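Local coordinates for protein tryptophan halogenase superfamily (Brevundimonas sp. BAL3, PDB 6FRL) that acts as a flavin-dependent halogenase that prefers bromination over chlorination, probably working with reduced flavin as others of its superfamily do, at residues R10-V15 against E216-V221; Q81-L86 against G280-H285; A190-V195 against L207-G212; E348-T353 against D395-H400. One frame throughout, in Å; residues are numbered along the deposited sequence.

Interaction 1 of 4, residues R10-V15 against E216-V221; sequences RIRSVV and EGDLFV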
loop_
_atom_site.group_PDB
_atom_site.type_symbol
_atom_site.label_atom_id
_atom_site.label_comp_id
_atom_site.label_asym_id
_atom_site.label_seq_id
_atom_site.Cartn_x
_atom_site.Cartn_y
_atom_site.Cartn_z
ATOM N N ARG B 10 27.705 12.589 -9.946
ATOM C CA ARG B 10 27.966 11.146 -9.794
ATOM C C ARG B 10 28.812 10.693 -8.577
ATOM O O ARG B 10 29.951 11.144 -8.396
ATOM C CB ARG B 10 28.675 10.661 -11.089
ATOM C CG ARG B 10 28.510 9.193 -11.430
ATOM C CD ARG B 10 29.379 8.767 -12.636
ATOM N NE ARG B 10 28.930 9.284 -13.936
ATOM C CZ ARG B 10 27.799 8.936 -14.560
ATOM N NH1 ARG B 10 26.947 8.059 -14.022
ATOM N NH2 ARG B 10 27.500 9.473 -15.744
ATOM N N ILE B 11 28.255 9.788 -7.762
ATOM C CA ILE B 11 29.048 9.060 -6.733
ATOM C C ILE B 11 30.110 8.185 -7.450
ATOM O O ILE B 11 29.778 7.390 -8.344
ATOM C CB ILE B 11 28.167 8.137 -5.814
ATOM C CG1 ILE B 11 27.078 8.923 -5.059
ATOM C CG2 ILE B 11 29.018 7.363 -4.809
ATOM C CD1 ILE B 11 27.586 9.832 -3.966
ATOM N N ARG B 12 31.368 8.342 -7.069
ATOM C CA ARG B 12 32.480 7.584 -7.679
ATOM C C ARG B 12 32.958 6.390 -6.852
ATOM O O ARG B 12 33.671 5.540 -7.358
ATOM C CB ARG B 12 33.676 8.535 -7.919
ATOM C CG ARG B 12 33.339 9.764 -8.772
ATOM C CD ARG B 12 34.312 10.891 -8.543
ATOM N NE ARG B 12 34.277 11.402 -7.167
ATOM C CZ ARG B 12 35.062 12.372 -6.694
ATOM N NH1 ARG B 12 35.954 12.986 -7.486
ATOM N NH2 ARG B 12 34.957 12.749 -5.426
ATOM N N SER B 13 32.607 6.350 -5.576
ATOM C CA SER B 13 33.162 5.363 -4.680
ATOM C C SER B 13 32.255 5.154 -3.460
ATOM O O SER B 13 31.566 6.100 -3.011
ATOM C CB SER B 13 34.547 5.796 -4.221
ATOM O OG SER B 13 34.521 7.079 -3.581
ATOM N N VAL B 14 32.261 3.920 -2.944
ATOM C CA VAL B 14 31.446 3.539 -1.800
ATOM C C VAL B 14 32.315 2.743 -0.844
ATOM O O VAL B 14 32.983 1.765 -1.254
ATOM C CB VAL B 14 30.227 2.681 -2.194
ATOM C CG1 VAL B 14 29.424 2.266 -0.942
ATOM C CG2 VAL B 14 29.354 3.432 -3.193
ATOM N N VAL B 15 32.294 3.148 0.419
ATOM C CA VAL B 15 33.102 2.490 1.429
ATOM C C VAL B 15 32.177 1.918 2.489
ATOM O O VAL B 15 31.443 2.658 3.136
ATOM C CB VAL B 15 34.114 3.467 2.096
ATOM C CG1 VAL B 15 34.952 2.745 3.164
ATOM C CG2 VAL B 15 35.014 4.111 1.042
ATOM N N GLU B 216 39.455 6.804 1.330
ATOM C CA GLU B 216 38.574 7.873 0.948
ATOM C C GLU B 216 37.348 7.290 0.306
ATOM O O GLU B 216 37.422 6.208 -0.304
ATOM C CB GLU B 216 39.244 8.768 -0.095
ATOM C CG GLU B 216 40.546 9.458 0.326
ATOM C CD GLU B 216 41.116 10.316 -0.781
ATOM O OE1 GLU B 216 41.181 9.839 -1.940
ATOM O OE2 GLU B 216 41.484 11.470 -0.487
ATOM N N GLY B 217 36.231 8.014 0.431
ATOM C CA GLY B 217 34.995 7.682 -0.249
ATOM C C GLY B 217 34.054 8.865 -0.362
ATOM O O GLY B 217 34.076 9.767 0.460
ATOM N N ASP B 218 33.225 8.859 -1.389
ATOM C CA ASP B 218 32.121 9.810 -1.515
ATOM C C ASP B 218 30.897 9.448 -0.652
ATOM O O ASP B 218 30.206 10.352 -0.167
ATOM C CB ASP B 218 31.686 9.901 -2.965
ATOM C CG ASP B 218 32.764 10.461 -3.865
ATOM O OD1 ASP B 218 33.723 11.096 -3.329
ATOM O OD2 ASP B 218 32.617 10.277 -5.110
ATOM N N LEU B 219 30.616 8.136 -0.524
ATOM C CA LEU B 219 29.476 7.577 0.217
ATOM C C LEU B 219 29.977 6.492 1.168
ATOM O O LEU B 219 30.658 5.565 0.749
ATOM C CB LEU B 219 28.402 7.005 -0.734
ATOM C CG LEU B 219 27.178 6.314 -0.064
ATOM C CD1 LEU B 219 26.316 7.358 0.616
ATOM C CD2 LEU B 219 26.275 5.487 -0.994
ATOM N N PHE B 220 29.613 6.614 2.437
ATOM C CA PHE B 220 29.942 5.648 3.459
ATOM C C PHE B 220 28.699 4.910 3.962
ATOM O O PHE B 220 27.673 5.558 4.247
ATOM C CB PHE B 220 30.630 6.356 4.634
ATOM C CG PHE B 220 32.034 6.774 4.325
ATOM C CD1 PHE B 220 32.276 7.922 3.582
ATOM C CD2 PHE B 220 33.107 5.973 4.701
ATOM C CE1 PHE B 220 33.566 8.266 3.237
ATOM C CE2 PHE B 220 34.394 6.335 4.376
ATOM C CZ PHE B 220 34.624 7.474 3.638
ATOM N N VAL B 221 28.794 3.572 4.084
ATOM C CA VAL B 221 27.755 2.763 4.725
ATOM C C VAL B 221 28.304 2.233 6.037
ATOM O O VAL B 221 29.325 1.556 6.057
ATOM C CB VAL B 221 27.279 1.568 3.864
ATOM C CG1 VAL B 221 26.002 0.985 4.454
ATOM C CG2 VAL B 221 27.039 1.970 2.415
#
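Arg12 and Asp218 clasp each other side-on where two parallel strands begin. Arg12 NE gives a nearly straight bond to the syn lone pair of Asp218 OD2 (2.9 Å, 169°), and Arg12 NH2 reaches Asp218 OD1 at 2.9 Å, with guanidinium and carboxylate almost coplanar. The arginine chain, bent at chi3 (-64°), curls back to set its flat edge against the acid, while the backbone N of Arg12 also binds Asp218 OD2, from the anti side, at 3.0 Å. This is the solvent side, since Arg12 is exposed and Asp218 only partly covered. Ser13 OG takes up the N-H of Asp218.

Tight packing follows. Val15 N meets Leu219 O at 2.9 Å and Val15 O receives Val221 N at 3.0 Å, a parallel register that presses Val15 CB to 3.7 Å from Phe220 CE2. Gly217 suits its place because a CB there would run into Val15 CG2. On the other face, Val14 CG1 touches Val221 CG2. An asparagine in place of Asp218 would probably cost the salt bridge and leave the Arg12 charge poorly matched. With Arg372 packed beside it as well, the carboxylate of Asp218 is likely to be held in its charged form.

Interaction 2 of 4, residues Q81-L86 against G280-H285; sequences QATCKL and GIPLRH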
loop_
_atom_site.group_PDB
_atom_site.type_symbol
_atom_site.label_atom_id
_atom_site.label_comp_id
_atom_site.label_asym_id
_atom_site.label_seq_id
_atom_site.Cartn_x
_atom_site.Cartn_y
_atom_site.Cartn_z
ATOM N N GLN B 81 24.605 -24.555 5.347
ATOM C CA GLN B 81 24.119 -25.580 6.274
ATOM C C GLN B 81 22.616 -25.391 6.576
ATOM O O GLN B 81 22.115 -25.784 7.624
ATOM C CB GLN B 81 24.944 -25.617 7.588
ATOM C CG GLN B 81 26.378 -26.144 7.458
ATOM C CD GLN B 81 26.455 -27.607 6.990
ATOM O OE1 GLN B 81 27.013 -27.889 5.939
ATOM N NE2 GLN B 81 25.858 -28.532 7.752
ATOM N N ALA B 82 21.898 -24.837 5.608
ATOM C CA ALA B 82 20.536 -24.364 5.814
ATOM C C ALA B 82 19.516 -25.468 5.793
ATOM O O ALA B 82 19.750 -26.530 5.203
ATOM C CB ALA B 82 20.161 -23.364 4.732
ATOM N N THR B 83 18.375 -25.173 6.407
ATOM C CA THR B 83 17.160 -25.984 6.286
ATOM C C THR B 83 15.965 -25.067 5.954
ATOM O O THR B 83 16.063 -23.837 6.044
ATOM C CB THR B 83 16.835 -26.707 7.609
ATOM O OG1 THR B 83 16.485 -25.736 8.609
ATOM C CG2 THR B 83 18.026 -27.506 8.102
ATOM N N CYS B 84 14.852 -25.685 5.592
ATOM C CA CYS B 84 13.622 -24.966 5.273
ATOM C C CYS B 84 12.924 -24.395 6.509
ATOM O O CYS B 84 12.956 -25.009 7.582
ATOM C CB CYS B 84 12.642 -25.897 4.557
ATOM S SG CYS B 84 13.333 -26.695 3.098
ATOM N N LYS B 85 12.324 -23.213 6.348
ATOM C CA LYS B 85 11.513 -22.586 7.397
ATOM C C LYS B 85 10.129 -22.246 6.852
ATOM O O LYS B 85 9.980 -21.321 6.015
ATOM C CB LYS B 85 12.151 -21.310 7.943
ATOM C CG LYS B 85 11.262 -20.657 9.012
ATOM C CD LYS B 85 11.855 -19.422 9.635
ATOM C CE LYS B 85 10.856 -18.653 10.476
ATOM N NZ LYS B 85 11.264 -17.218 10.674
ATOM N N LEU B 86 9.122 -22.980 7.331
ATOM C CA LEU B 86 7.735 -22.696 6.952
ATOM C C LEU B 86 6.975 -21.667 7.826
ATOM O O LEU B 86 5.881 -21.247 7.450
ATOM C CB LEU B 86 6.951 -23.991 6.897
ATOM C CG LEU B 86 7.307 -24.831 5.676
ATOM C CD1 LEU B 86 6.660 -26.191 5.828
ATOM C CD2 LEU B 86 6.893 -24.164 4.375
ATOM N N GLY B 280 14.992 -21.637 19.059
ATOM C CA GLY B 280 15.533 -22.894 18.596
ATOM C C GLY B 280 15.530 -22.941 17.085
ATOM O O GLY B 280 14.500 -23.185 16.484
ATOM N N ILE B 281 16.697 -22.707 16.489
ATOM C CA ILE B 281 16.835 -22.521 15.063
ATOM C C ILE B 281 17.618 -23.707 14.492
ATOM O O ILE B 281 18.818 -23.829 14.712
ATOM C CB ILE B 281 17.504 -21.164 14.803
ATOM C CG1 ILE B 281 16.526 -20.055 15.280
ATOM C CG2 ILE B 281 17.910 -21.022 13.320
ATOM C CD1 ILE B 281 16.984 -18.626 15.061
ATOM N N PRO B 282 16.921 -24.622 13.798
ATOM C CA PRO B 282 17.593 -25.824 13.350
ATOM C C PRO B 282 18.367 -25.637 12.038
ATOM O O PRO B 282 17.798 -25.196 11.041
ATOM C CB PRO B 282 16.441 -26.793 13.145
ATOM C CG PRO B 282 15.241 -25.954 12.877
ATOM C CD PRO B 282 15.482 -24.602 13.444
ATOM N N LEU B 283 19.666 -25.954 12.069
ATOM C CA LEU B 283 20.466 -26.173 10.849
ATOM C C LEU B 283 20.528 -27.663 10.570
ATOM O O LEU B 283 19.963 -28.448 11.334
ATOM C CB LEU B 283 21.872 -25.553 10.996
ATOM C CG LEU B 283 21.893 -24.056 11.375
ATOM C CD1 LEU B 283 23.300 -23.500 11.444
ATOM C CD2 LEU B 283 21.059 -23.220 10.421
ATOM N N ARG B 284 21.182 -28.050 9.475
ATOM C CA ARG B 284 21.239 -29.473 9.055
ATOM C C ARG B 284 21.833 -30.440 10.068
ATOM O O ARG B 284 21.255 -31.509 10.270
ATOM C CB ARG B 284 21.939 -29.657 7.696
ATOM C CG ARG B 284 20.988 -29.489 6.521
ATOM C CD ARG B 284 21.450 -30.196 5.258
ATOM N NE ARG B 284 22.743 -29.706 4.780
ATOM C CZ ARG B 284 22.969 -28.508 4.213
ATOM N NH1 ARG B 284 21.989 -27.601 4.029
ATOM N NH2 ARG B 284 24.220 -28.202 3.825
ATOM N N HIS B 285 22.964 -30.078 10.680
ATOM C CA HIS B 285 23.626 -30.912 11.734
ATOM C C HIS B 285 23.858 -30.152 13.064
ATOM O O HIS B 285 24.417 -30.692 14.016
ATOM C CB HIS B 285 24.979 -31.486 11.236
ATOM C CG HIS B 285 24.931 -32.111 9.869
ATOM N ND1 HIS B 285 24.229 -33.266 9.595
ATOM C CD2 HIS B 285 25.525 -31.749 8.704
ATOM C CE1 HIS B 285 24.375 -33.578 8.315
ATOM N NE2 HIS B 285 25.160 -32.674 7.753
HETATM O O HOH W 1 24.773 -28.091 10.077
#
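The backbone N-H of Arg284 closes on Gln81 O at 3.1 Å, bringing the start of the arginine side chain against the turn before strand 83-85. Its CB lies over the centre of one face of the His285 ring and also approaches Gln81 NE2. CG comes 3.5 Å from Ala82 O and 3.9 Å from the methyl CG2 of Thr83, and CD passes Ala82 O at 4.0 Å. The chain bends at chi3 (-60°), which turns the guanidinium back over the Gln81 backbone, with CZ 3.8 Å from Gln81 CA. NE forms a salt bridge with Asp505. NH1 makes a weak bond to Ala82 O and a further one to Met77 O, while NH2 binds Arg78 O, so a buried charge is met by carbonyls as well as by an acid. A leucine in place of Arg284 would probably leave Asp505 without its mate and these carbonyls short of donors.

Nearby, the hydroxyl of Thr83 donates from OG1 to Pro282 O at 2.8 Å; a beta-branched residue serves both needs here, since its methyl packs on Arg284. One water joins Gln81 NE2 (2.6 Å) to His285 N (2.8 Å), bridging the more exposed end. Pro282 ends strand 276-282, whose Trp-x-Trp-x-Ile-Pro sequence is a signature of flavin-dependent halogenases, and the contact joins the end of that strand to the edge strand 83-85 of a neighbouring antiparallel sheet.

Interaction 3 of 4, residues A190-V195 against L207-G212; sequences ARIRSV and LTLDDG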
loop_
_atom_site.group_PDB
_atom_site.type_symbol
_atom_site.label_atom_id
_atom_site.label_comp_id
_atom_site.label_asym_id
_atom_site.label_seq_id
_atom_site.Cartn_x
_atom_site.Cartn_y
_atom_site.Cartn_z
ATOM N N ALA B 190 41.913 -4.608 8.226
ATOM C CA ALA B 190 42.550 -3.528 8.996
ATOM C C ALA B 190 41.606 -2.966 10.044
ATOM O O ALA B 190 40.406 -2.831 9.784
ATOM C CB ALA B 190 42.970 -2.405 8.063
ATOM N N ARG B 191 42.147 -2.659 11.227
ATOM C CA ARG B 191 41.444 -1.856 12.241
ATOM C C ARG B 191 41.438 -0.373 11.851
ATOM O O ARG B 191 42.367 0.103 11.208
ATOM C CB ARG B 191 42.106 -2.005 13.614
ATOM C CG ARG B 191 42.015 -3.378 14.234
ATOM C CD ARG B 191 42.550 -3.369 15.664
ATOM N NE ARG B 191 42.916 -4.723 16.112
ATOM C CZ ARG B 191 43.100 -5.116 17.380
ATOM N NH1 ARG B 191 42.940 -4.271 18.406
ATOM N NH2 ARG B 191 43.442 -6.384 17.630
ATOM N N ILE B 192 40.389 0.345 12.240
ATOM C CA ILE B 192 40.235 1.758 11.905
ATOM C C ILE B 192 40.639 2.530 13.147
ATOM O O ILE B 192 40.111 2.247 14.234
ATOM C CB ILE B 192 38.771 2.073 11.503
ATOM C CG1 ILE B 192 38.390 1.286 10.224
ATOM C CG2 ILE B 192 38.563 3.566 11.225
ATOM C CD1 ILE B 192 36.912 1.021 10.065
ATOM N N ARG B 193 41.588 3.469 12.999
ATOM C CA ARG B 193 42.051 4.309 14.127
ATOM C C ARG B 193 41.109 5.490 14.359
ATOM O O ARG B 193 40.797 5.815 15.502
ATOM C CB ARG B 193 43.465 4.853 13.860
ATOM C CG ARG B 193 44.135 5.585 15.035
ATOM C CD ARG B 193 45.329 6.424 14.554
ATOM N NE ARG B 193 46.415 5.626 13.957
ATOM C CZ ARG B 193 47.241 6.030 12.980
ATOM N NH1 ARG B 193 47.160 7.248 12.436
ATOM N NH2 ARG B 193 48.183 5.205 12.539
ATOM N N SER B 194 40.685 6.121 13.263
ATOM C CA SER B 194 39.877 7.330 13.291
ATOM C C SER B 194 39.050 7.565 12.005
ATOM O O SER B 194 39.382 7.088 10.916
ATOM C CB SER B 194 40.775 8.552 13.521
ATOM O OG SER B 194 41.659 8.779 12.429
ATOM N N VAL B 195 38.004 8.371 12.167
ATOM C CA VAL B 195 37.197 8.890 11.072
ATOM C C VAL B 195 37.480 10.380 10.917
ATOM O O VAL B 195 37.384 11.116 11.882
ATOM C CB VAL B 195 35.690 8.693 11.358
ATOM C CG1 VAL B 195 34.868 9.078 10.137
ATOM C CG2 VAL B 195 35.419 7.241 11.720
ATOM N N LEU B 207 38.537 7.229 6.108
ATOM C CA LEU B 207 38.934 6.463 7.289
ATOM C C LEU B 207 40.456 6.447 7.390
ATOM O O LEU B 207 41.137 6.325 6.376
ATOM C CB LEU B 207 38.466 5.015 7.197
ATOM C CG LEU B 207 37.029 4.692 6.869
ATOM C CD1 LEU B 207 36.856 3.188 6.806
ATOM C CD2 LEU B 207 36.110 5.268 7.918
ATOM N N THR B 208 40.973 6.556 8.613
ATOM C CA THR B 208 42.401 6.432 8.873
ATOM C C THR B 208 42.631 5.091 9.547
ATOM O O THR B 208 42.101 4.826 10.640
ATOM C CB THR B 208 42.944 7.602 9.740
ATOM O OG1 THR B 208 42.911 8.831 8.984
ATOM C CG2 THR B 208 44.393 7.341 10.219
ATOM N N LEU B 209 43.431 4.243 8.900
ATOM C CA LEU B 209 43.702 2.893 9.423
ATOM C C LEU B 209 44.783 2.924 10.507
ATOM O O LEU B 209 45.455 3.939 10.673
ATOM C CB LEU B 209 44.108 1.970 8.276
ATOM C CG LEU B 209 43.189 1.953 7.049
ATOM C CD1 LEU B 209 43.594 0.874 6.050
ATOM C CD2 LEU B 209 41.734 1.749 7.469
ATOM N N ASP B 210 44.932 1.817 11.243
ATOM C CA ASP B 210 46.041 1.622 12.226
ATOM C C ASP B 210 47.427 1.852 11.637
ATOM O O ASP B 210 48.253 2.473 12.277
ATOM C CB ASP B 210 46.015 0.207 12.857
ATOM C CG ASP B 210 45.346 0.164 14.229
ATOM O OD1 ASP B 210 45.194 1.205 14.902
ATOM O OD2 ASP B 210 44.995 -0.947 14.659
ATOM N N ASP B 211 47.671 1.375 10.422
ATOM C CA ASP B 211 48.943 1.623 9.719
ATOM C C ASP B 211 49.099 3.031 9.091
ATOM O O ASP B 211 50.149 3.326 8.511
ATOM C CB ASP B 211 49.275 0.484 8.705
ATOM C CG ASP B 211 48.342 0.433 7.498
ATOM O OD1 ASP B 211 47.786 1.471 7.090
ATOM O OD2 ASP B 211 48.184 -0.672 6.928
ATOM N N GLY B 212 48.068 3.875 9.171
ATOM C CA GLY B 212 48.140 5.256 8.688
ATOM C C GLY B 212 47.629 5.474 7.269
ATOM O O GLY B 212 47.548 6.627 6.814
#
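Thr208 O is gripped by two successive backbone N-H groups, Arg193 N at 2.8 Å and Ser194 N at 3.2 Å, both lying in the carbonyl plane. One residue opposite two is the mark of a classic beta bulge, and beyond it Thr208 N returns an almost straight bond to Ser194 O (2.8 Å, 174°). The bulge turns Arg193 toward the partner strand. With CG anti to its N (chi1 -172°) and a bend at chi3, its guanidinium lies with one face over Leu209 O, and NH2 bonds to Asp210 O at 2.7 Å, coming from above that carbonyl's plane. Ser194 and Thr208 share a face: OG sits 3.2 Å from Thr208 CB, while the threonine hydroxyl bonds to Glu196.

The apolar face is built of branched residues. Ile192 CD1 meets Leu207 CD1 at 3.9 Å, and both residues pack on Val17 and Val44 of the parallel strands 13-17 and 40-45. A type I turn from Leu209 to Gly212 ends the strand; the positive phi of Gly212 would jam a side chain against the preceding carbonyl. Strands 192-197, 204-209 and 214-216 thus form a bulged antiparallel meander laid against a Rossmann-type sheet, as in FAD domains of the glutathione reductase type.

Interaction 4 of 4, residues E348-T353 against D395-H400; sequences EPLEST and DFIILH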
loop_
_atom_site.group_PDB
_atom_site.type_symbol
_atom_site.label_atom_id
_atom_site.label_comp_id
_atom_site.label_asym_id
_atom_site.label_seq_id
_atom_site.Cartn_x
_atom_site.Cartn_y
_atom_site.Cartn_z
ATOM N N GLU B 348 14.692 -7.417 19.111
ATOM C CA GLU B 348 14.905 -8.817 19.431
ATOM C C GLU B 348 14.336 -9.743 18.341
ATOM O O GLU B 348 13.351 -9.379 17.703
ATOM C CB GLU B 348 14.228 -9.102 20.762
ATOM C CG GLU B 348 12.701 -8.974 20.710
ATOM C CD GLU B 348 12.039 -8.877 22.072
ATOM O OE1 GLU B 348 11.554 -9.932 22.582
ATOM O OE2 GLU B 348 11.974 -7.756 22.592
ATOM N N PRO B 349 14.924 -10.947 18.134
ATOM C CA PRO B 349 14.590 -11.826 16.982
ATOM C C PRO B 349 13.348 -12.703 17.152
ATOM O O PRO B 349 13.325 -13.877 16.699
ATOM C CB PRO B 349 15.842 -12.711 16.846
ATOM C CG PRO B 349 16.356 -12.823 18.244
ATOM C CD PRO B 349 16.078 -11.481 18.893
ATOM N N LEU B 350 12.304 -12.126 17.743
ATOM C CA LEU B 350 11.096 -12.873 18.076
ATOM C C LEU B 350 10.385 -13.289 16.799
ATOM O O LEU B 350 9.772 -14.365 16.741
ATOM C CB LEU B 350 10.159 -12.034 18.975
ATOM C CG LEU B 350 8.836 -12.689 19.419
ATOM C CD1 LEU B 350 9.091 -13.922 20.267
ATOM C CD2 LEU B 350 7.989 -11.702 20.220
ATOM N N GLU B 351 10.445 -12.409 15.803
ATOM C CA GLU B 351 9.836 -12.645 14.520
ATOM C C GLU B 351 10.871 -12.568 13.372
ATOM O O GLU B 351 10.535 -12.192 12.240
ATOM C CB GLU B 351 8.610 -11.724 14.353
ATOM C CG GLU B 351 7.394 -12.175 15.175
ATOM C CD GLU B 351 6.502 -13.212 14.495
ATOM O OE1 GLU B 351 6.789 -13.667 13.382
ATOM O OE2 GLU B 351 5.462 -13.582 15.090
ATOM N N SER B 352 12.119 -12.947 13.669
ATOM C CA SER B 352 13.136 -13.198 12.634
ATOM C C SER B 352 13.339 -11.998 11.689
ATOM O O SER B 352 13.248 -12.151 10.476
ATOM C CB SER B 352 12.714 -14.425 11.782
ATOM O OG SER B 352 12.429 -15.580 12.574
ATOM N N THR B 353 13.586 -10.806 12.231
ATOM C CA THR B 353 13.534 -9.592 11.408
ATOM C C THR B 353 14.854 -8.891 11.146
ATOM O O THR B 353 14.879 -7.935 10.401
ATOM C CB THR B 353 12.560 -8.539 11.995
ATOM O OG1 THR B 353 12.918 -8.274 13.352
ATOM C CG2 THR B 353 11.088 -9.013 11.897
ATOM N N ASP B 395 5.761 -2.647 17.059
ATOM C CA ASP B 395 4.355 -2.886 17.412
ATOM C C ASP B 395 3.931 -4.337 17.227
ATOM O O ASP B 395 3.250 -4.880 18.084
ATOM C CB ASP B 395 3.424 -1.969 16.602
ATOM C CG ASP B 395 3.530 -0.513 17.022
ATOM O OD1 ASP B 395 4.359 -0.183 17.904
ATOM O OD2 ASP B 395 2.788 0.301 16.453
ATOM N N PHE B 396 4.321 -4.972 16.124
ATOM C CA PHE B 396 4.042 -6.400 15.975
ATOM C C PHE B 396 4.682 -7.211 17.094
ATOM O O PHE B 396 4.026 -8.097 17.649
ATOM C CB PHE B 396 4.495 -6.906 14.590
ATOM C CG PHE B 396 4.036 -8.300 14.253
ATOM C CD1 PHE B 396 2.679 -8.608 14.229
ATOM C CD2 PHE B 396 4.950 -9.289 13.891
ATOM C CE1 PHE B 396 2.245 -9.905 13.890
ATOM C CE2 PHE B 396 4.524 -10.569 13.556
ATOM C CZ PHE B 396 3.159 -10.875 13.562
ATOM N N ILE B 397 5.949 -6.905 17.435
ATOM C CA ILE B 397 6.643 -7.616 18.535
ATOM C C ILE B 397 5.929 -7.392 19.892
ATOM O O ILE B 397 5.648 -8.333 20.617
ATOM C CB ILE B 397 8.150 -7.241 18.609
ATOM C CG1 ILE B 397 8.864 -7.832 17.381
ATOM C CG2 ILE B 397 8.782 -7.774 19.895
ATOM C CD1 ILE B 397 10.224 -7.254 17.082
ATOM N N ILE B 398 5.621 -6.139 20.201
ATOM C CA ILE B 398 4.886 -5.789 21.414
ATOM C C ILE B 398 3.603 -6.634 21.611
ATOM O O ILE B 398 3.366 -7.180 22.709
ATOM C CB ILE B 398 4.531 -4.279 21.407
ATOM C CG1 ILE B 398 5.796 -3.461 21.657
ATOM C CG2 ILE B 398 3.484 -3.962 22.487
ATOM C CD1 ILE B 398 5.645 -1.988 21.379
ATOM N N LEU B 399 2.798 -6.741 20.549
ATOM C CA LEU B 399 1.535 -7.483 20.583
ATOM C C LEU B 399 1.665 -8.866 21.199
ATOM O O LEU B 399 0.756 -9.286 21.931
ATOM C CB LEU B 399 0.904 -7.608 19.171
ATOM C CG LEU B 399 -0.506 -8.205 19.117
ATOM C CD1 LEU B 399 -1.508 -7.318 19.829
ATOM C CD2 LEU B 399 -0.960 -8.466 17.706
ATOM N N HIS B 400 2.763 -9.566 20.890
ATOM C CA HIS B 400 2.985 -10.936 21.363
ATOM C C HIS B 400 3.000 -10.976 22.928
ATOM O O HIS B 400 2.425 -11.882 23.579
ATOM C CB HIS B 400 4.303 -11.504 20.825
ATOM C CG HIS B 400 4.346 -11.766 19.340
ATOM N ND1 HIS B 400 4.355 -10.757 18.398
ATOM C CD2 HIS B 400 4.498 -12.930 18.640
ATOM C CE1 HIS B 400 4.476 -11.283 17.186
ATOM N NE2 HIS B 400 4.563 -12.599 17.305
#
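Glu351 and His400 carry the polar part of this contact between the loop before helix 354-367 and helix 376-402. His400 NE2 donates to the anti lone pair of Glu351 OE2 at 2.6 Å, with the oxygen close to the ring plane although carboxylate and ring are turned 61° apart. Within the helix, His400 ND1 donates a hydrogen bond to Phe396 O at 2.8 Å, so that both ring nitrogens are used, which is likely to fix the rotation of the imidazole. The folded chain of Glu351, bent at chi2 (-86°), lets its other oxygen, OE1, bond to His102. Glu348, earlier in the loop, sends OE1 to Tyr401 and Trp277.

Contacts with flat groups form a second set. Leu350 CD2 stands over one face of His400 in a CH-pi contact, 4.1 Å from the ring centroid; CG anti to the backbone N (chi1 -180°) carries the branch there. The Glu351 carboxyl carbon CD lies 3.4 Å from Phe396 CE2, approached obliquely. Phe396 is itself stacked with Phe445 and met edge-to-face by Trp450.

Purely apolar packing completes the contact. Ile397 CG2 touches Leu350 CD2 at 4.0 Å, and its CD1 rests 3.8 Å from Glu348 O, so the two branches of this residue lie against different parts of the loop.

All six touching residues are buried. With OE2 held by His400 and OE1 by His102, the carboxylate of Glu351 is likely to be fixed in rotation, and the loop is tied to helix 376-402 through a ring itself steadied by Phe396 O.

Two groups emerge. Interactions 1 and 3, with centres about 17 Å apart, share a hydrophobic seam in which Leu207 meets the parallel strands 13-17 and 219-222: its CG lies 4.0 Å from Phe220 CE2 and its CD1 4.1 Å from Val15 CG1. The glycine-rich turn after strand 13-17 fits a Rossmann pattern, so this group probably belongs to the flavin-binding part. Interactions 2 and 4, with centres about 20 Å apart, meet through Lys85 NZ and Ser352 OG at 2.8 Å. That joins a lysine to the Pro-Leu-Glu-Ser-Thr loop, consistent with the active-site lysine and glutamate of related halogenases. The nearest atoms of interactions 1 and 4 are about 15 Å apart.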